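Local coordinates for protein endopolygalacturonase (Chondrostereum purpureum, PDB 1K5C) that probably hydrolyses the alpha-1,4 bonds between galacturonic acid units of pectic polygalacturonan, cutting the chain internally as an endo-acting glycoside hydrolase of family 28, at residues Leu115-Gln120 with His150-Phe155; Pro97-Lys102 with Ala121-Pro126. All blocks are in the same frame, centred on the assembly; numbering follows the deposited sequence.

Overall arrangement
Both contacts belong to the right-handed parallel beta-helix of family 28, their centres about 9 Å apart and both centres about 10 Å from the centre of the chain. The segments alternate along the sequence: 97-102, 115-120, 121-126, then 150-155. Contact 2 pairs the neighbouring parallel strands 101-104 and 122-127, whereas contact 1 joins the loops that lead into strands 122-127 and 155-158. They meet where Gln120 runs on into Ala121: Gln120 O lies 2.9 Å from Phe100 N, and Asp153 O lies 2.8 Å from Ala121 N, both probable hydrogen bonds. Strand-to-strand bonding reaches Gln120 and Ala121; beyond them packing and water join the loop carrying Asn151, a residue that binds galacturonate.

Contact 1: residues Leu115-Gln120 with His150-Phe155; sequences LNSPAQ and HNTDGF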
# COMPACT_ATOMS: atom_id res chain seq x y z
N LEU A 115 -12.49 -7.13 3.14
CA LEU A 115 -12.95 -8.04 2.09
C LEU A 115 -13.62 -7.20 0.98
O LEU A 115 -14.58 -6.44 1.25
CB LEU A 115 -13.96 -9.01 2.68
CG LEU A 115 -14.65 -9.95 1.68
CD1 LEU A 115 -13.64 -10.92 1.01
CD2 LEU A 115 -15.73 -10.76 2.38
N ASN A 116 -13.13 -7.34 -0.24
CA ASN A 116 -13.80 -6.74 -1.41
C ASN A 116 -14.05 -5.22 -1.24
O ASN A 116 -15.18 -4.72 -1.31
CB ASN A 116 -15.08 -7.51 -1.74
CG ASN A 116 -14.74 -8.96 -2.04
OD1 ASN A 116 -13.63 -9.25 -2.55
ND2 ASN A 116 -15.68 -9.85 -1.75
N SER A 117 -12.95 -4.48 -1.08
CA SER A 117 -13.06 -3.03 -1.14
C SER A 117 -13.54 -2.60 -2.54
O SER A 117 -13.18 -3.19 -3.54
CB SER A 117 -11.71 -2.38 -0.80
OG SER A 117 -10.67 -2.78 -1.71
N PRO A 118 -14.33 -1.49 -2.61
CA PRO A 118 -14.73 -0.99 -3.94
C PRO A 118 -13.53 -0.62 -4.79
O PRO A 118 -13.56 -0.89 -6.01
CB PRO A 118 -15.64 0.21 -3.62
CG PRO A 118 -16.28 -0.20 -2.27
CD PRO A 118 -15.09 -0.84 -1.52
N ALA A 119 -12.54 0.01 -4.20
CA ALA A 119 -11.27 0.37 -4.90
C ALA A 119 -10.20 0.36 -3.81
O ALA A 119 -9.98 -0.69 -3.18
CB ALA A 119 -11.43 1.65 -5.70
N GLN A 120 -9.53 1.48 -3.56
CA GLN A 120 -8.39 1.44 -2.65
C GLN A 120 -8.89 1.04 -1.25
O GLN A 120 -9.90 1.54 -0.75
CB GLN A 120 -7.70 2.83 -2.56
CG GLN A 120 -7.02 3.25 -3.87
CD GLN A 120 -7.96 3.96 -4.86
OE1 GLN A 120 -9.18 3.90 -4.76
NE2 GLN A 120 -7.38 4.59 -5.89
N HIS A 150 -10.12 -3.05 -9.72
CA HIS A 150 -9.16 -2.09 -10.29
C HIS A 150 -8.87 -1.03 -9.23
O HIS A 150 -9.76 -0.64 -8.47
CB HIS A 150 -9.80 -1.45 -11.56
CG HIS A 150 -8.80 -0.95 -12.48
ND1 HIS A 150 -8.17 -1.81 -13.38
CD2 HIS A 150 -8.29 0.31 -12.70
CE1 HIS A 150 -7.31 -1.08 -14.09
NE2 HIS A 150 -7.34 0.18 -13.70
N ASN A 151 -7.62 -0.56 -9.17
CA ASN A 151 -7.23 0.45 -8.17
C ASN A 151 -7.52 -0.07 -6.75
O ASN A 151 -7.78 0.73 -5.84
CB ASN A 151 -7.86 1.82 -8.37
CG ASN A 151 -7.55 2.39 -9.76
OD1 ASN A 151 -8.46 2.59 -10.59
ND2 ASN A 151 -6.31 2.66 -10.02
N THR A 152 -7.38 -1.38 -6.55
CA THR A 152 -7.65 -2.02 -5.26
C THR A 152 -6.41 -2.09 -4.38
O THR A 152 -6.09 -3.12 -3.75
CB THR A 152 -8.27 -3.39 -5.50
OG1 THR A 152 -7.52 -4.06 -6.54
CG2 THR A 152 -9.76 -3.27 -5.87
N ASP A 153 -5.72 -0.93 -4.27
CA ASP A 153 -4.50 -0.86 -3.46
C ASP A 153 -4.74 -1.42 -2.07
O ASP A 153 -5.74 -1.14 -1.42
CB ASP A 153 -4.06 0.60 -3.25
CG ASP A 153 -3.82 1.42 -4.51
OD1 ASP A 153 -4.36 1.08 -5.59
OD2 ASP A 153 -3.10 2.45 -4.37
N GLY A 154 -3.77 -2.20 -1.57
CA GLY A 154 -3.91 -2.72 -0.21
C GLY A 154 -3.80 -1.62 0.86
O GLY A 154 -4.75 -1.39 1.64
N PHE A 155 -2.64 -0.99 0.86
CA PHE A 155 -2.33 0.08 1.82
C PHE A 155 -1.78 1.28 1.04
O PHE A 155 -0.80 1.12 0.31
CB PHE A 155 -1.23 -0.35 2.82
CG PHE A 155 -1.60 -1.60 3.59
CD1 PHE A 155 -2.32 -1.51 4.80
CD2 PHE A 155 -1.23 -2.87 3.12
CE1 PHE A 155 -2.65 -2.67 5.48
CE2 PHE A 155 -1.56 -4.01 3.82
CZ PHE A 155 -2.29 -3.94 4.98
O HOH W 1 -12.48 -0.65 -8.50
O HOH W 2 -4.25 4.93 -5.34
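Gln120 sets its CG anti to its own carbonyl carbon and then bends at chi2 (87°), which lays its amide alongside Asn151, while Asp153, with the same kind of first torsion, runs beside it. The two loops stack on successive coils of a parallel beta-helix. Asn151 O presses on the glutamine chain, 3.3 Å from Gln120 CG and 3.4 Å from Gln120 CD, with Gln120 NE2 3.7 Å from Asn151 CB. The two amide planes are 15° apart, whereas the Asp153 carboxylate is turned well out of the glutamine amide plane. A long glutamine suits this place, its CG packing 3.7 Å from Asp153 CG while its amide meets polar partners: NE2 bonds to Thr90 OG1 and to a water that also donates to Asp153 OD2. Asn151 OD1 accepts from Thr90 N, so Thr90 ties both amides to one loop. Asn151 binds galacturonate, and Asp153 lies close to Asp173, another galacturonate-binding residue. Small Ala119 lets the backbones draw near, its CA 4.4 Å from that of Thr152. Thr152 centres an inverse gamma turn and sends OG1 to Gln172 N. No direct hydrogen bond spans the segments; a second water lies 2.7 Å from both Pro118 O and His150 O and bridges them, and Thr152 CA directs its hydrogen at Ala119 O, 3.4 Å away, with 161° at the hydrogen.

Contact 2: residues Pro97-Lys102 with Ala121-Pro126; sequences PHPFLK and AISVGP
The Phe100 ring carries Leu101 CD1 over one face, 3.5 Å above its plane, and meets Phe51 edge-to-face, while Phe100 CB touches Ala121 O. This aromatic residue fills the interior where the strands begin. From there 101-104 and 122-127 run as adjacent parallel strands of the beta-helix: Leu101 N donates almost straight to Ala121 O (176° at the hydrogen), Phe100 N adds a weak bond to it, and Ser123 N donates to Leu101 O. Leu101 and Ile122 put aliphatic chains on the same face, against Val114. On the other face small Ser123 fits against the Pro99 ring, its CB 3.5 Å from Pro99 CG, while offering OG as an acceptor. There the long Lys102, bent at chi2 and chi3, reaches past Ser123, its CD 3.5 Å from Ser123 O, until NZ donates to Ser123 OG and to Gly125 O, each at 2.8 Å. A methionine in place of Lys102 would probably cost Ser123 OG and Gly125 O this shared donor. A side chain at Gly125 would jam against the preceding carbonyl. The two bonds fix the end of the lysine along the neighbouring strand, where serine and carbonyl dipoles probably ease its charge.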
# COMPACT_ATOMS: atom_id res chain seq x y z
N PRO A 97 -16.55 4.20 -3.90
CA PRO A 97 -16.18 4.82 -2.64
C PRO A 97 -14.73 4.43 -2.28
O PRO A 97 -14.42 3.24 -2.20
CB PRO A 97 -17.19 4.23 -1.65
CG PRO A 97 -18.40 3.81 -2.50
CD PRO A 97 -17.74 3.34 -3.80
N HIS A 98 -13.89 5.44 -2.08
CA HIS A 98 -12.49 5.14 -1.79
C HIS A 98 -11.88 6.29 -1.00
O HIS A 98 -12.35 7.44 -1.16
CB HIS A 98 -11.67 4.87 -3.07
CG HIS A 98 -11.49 6.09 -3.93
ND1 HIS A 98 -10.36 6.87 -4.00
CD2 HIS A 98 -12.42 6.67 -4.77
CE1 HIS A 98 -10.57 7.86 -4.88
NE2 HIS A 98 -11.78 7.75 -5.32
N PRO A 99 -10.87 6.02 -0.18
CA PRO A 99 -10.50 4.67 0.29
C PRO A 99 -11.68 4.06 1.03
O PRO A 99 -12.65 4.76 1.40
CB PRO A 99 -9.30 4.96 1.22
CG PRO A 99 -9.64 6.30 1.81
CD PRO A 99 -10.26 7.07 0.65
N PHE A 100 -11.59 2.75 1.31
CA PHE A 100 -12.65 2.10 2.09
C PHE A 100 -12.50 2.48 3.56
O PHE A 100 -13.43 3.01 4.18
CB PHE A 100 -12.60 0.61 1.77
CG PHE A 100 -13.63 -0.25 2.47
CD1 PHE A 100 -14.82 0.27 2.99
CD2 PHE A 100 -13.40 -1.61 2.59
CE1 PHE A 100 -15.72 -0.59 3.63
CE2 PHE A 100 -14.27 -2.47 3.21
CZ PHE A 100 -15.46 -1.95 3.75
N LEU A 101 -11.31 2.13 4.13
CA LEU A 101 -10.97 2.46 5.50
C LEU A 101 -9.92 3.57 5.52
O LEU A 101 -9.02 3.59 4.69
CB LEU A 101 -10.36 1.26 6.23
CG LEU A 101 -11.29 0.18 6.73
CD1 LEU A 101 -12.04 -0.51 5.70
CD2 LEU A 101 -10.50 -0.81 7.59
N LYS A 102 -10.01 4.40 6.57
CA LYS A 102 -8.99 5.42 6.87
C LYS A 102 -8.60 5.26 8.33
O LYS A 102 -9.46 5.26 9.21
CB LYS A 102 -9.56 6.83 6.63
CG LYS A 102 -8.69 7.98 7.10
CD LYS A 102 -7.39 7.98 6.36
CE LYS A 102 -7.05 9.30 5.76
NZ LYS A 102 -5.73 9.26 5.07
N ALA A 121 -8.14 0.11 -0.61
CA ALA A 121 -8.65 -0.52 0.62
C ALA A 121 -8.37 0.29 1.87
O ALA A 121 -9.32 0.77 2.51
CB ALA A 121 -8.10 -1.95 0.71
N ILE A 122 -7.11 0.40 2.28
CA ILE A 122 -6.78 1.04 3.57
C ILE A 122 -5.84 2.24 3.33
O ILE A 122 -4.74 2.09 2.82
CB ILE A 122 -6.12 0.04 4.54
CG1 ILE A 122 -7.00 -1.18 4.73
CG2 ILE A 122 -5.76 0.73 5.85
CD1 ILE A 122 -6.37 -2.28 5.59
N SER A 123 -6.34 3.42 3.71
CA SER A 123 -5.55 4.64 3.68
C SER A 123 -5.00 4.92 5.08
O SER A 123 -5.76 4.89 6.06
CB SER A 123 -6.45 5.80 3.21
OG SER A 123 -5.77 7.02 3.33
N VAL A 124 -3.71 5.16 5.16
CA VAL A 124 -3.00 5.32 6.43
C VAL A 124 -2.46 6.72 6.51
O VAL A 124 -1.64 7.15 5.65
CB VAL A 124 -1.87 4.29 6.50
CG1 VAL A 124 -1.10 4.42 7.82
CG2 VAL A 124 -2.43 2.88 6.27
N GLY A 125 -2.80 7.43 7.57
CA GLY A 125 -2.19 8.73 7.89
C GLY A 125 -3.17 9.86 7.93
O GLY A 125 -4.30 9.75 7.41
N PRO A 126 -2.76 10.99 8.48
CA PRO A 126 -1.45 11.19 9.12
C PRO A 126 -1.41 10.56 10.51
O PRO A 126 -2.43 10.15 11.07
CB PRO A 126 -1.33 12.72 9.23
CG PRO A 126 -2.74 13.21 9.25
CD PRO A 126 -3.57 12.23 8.49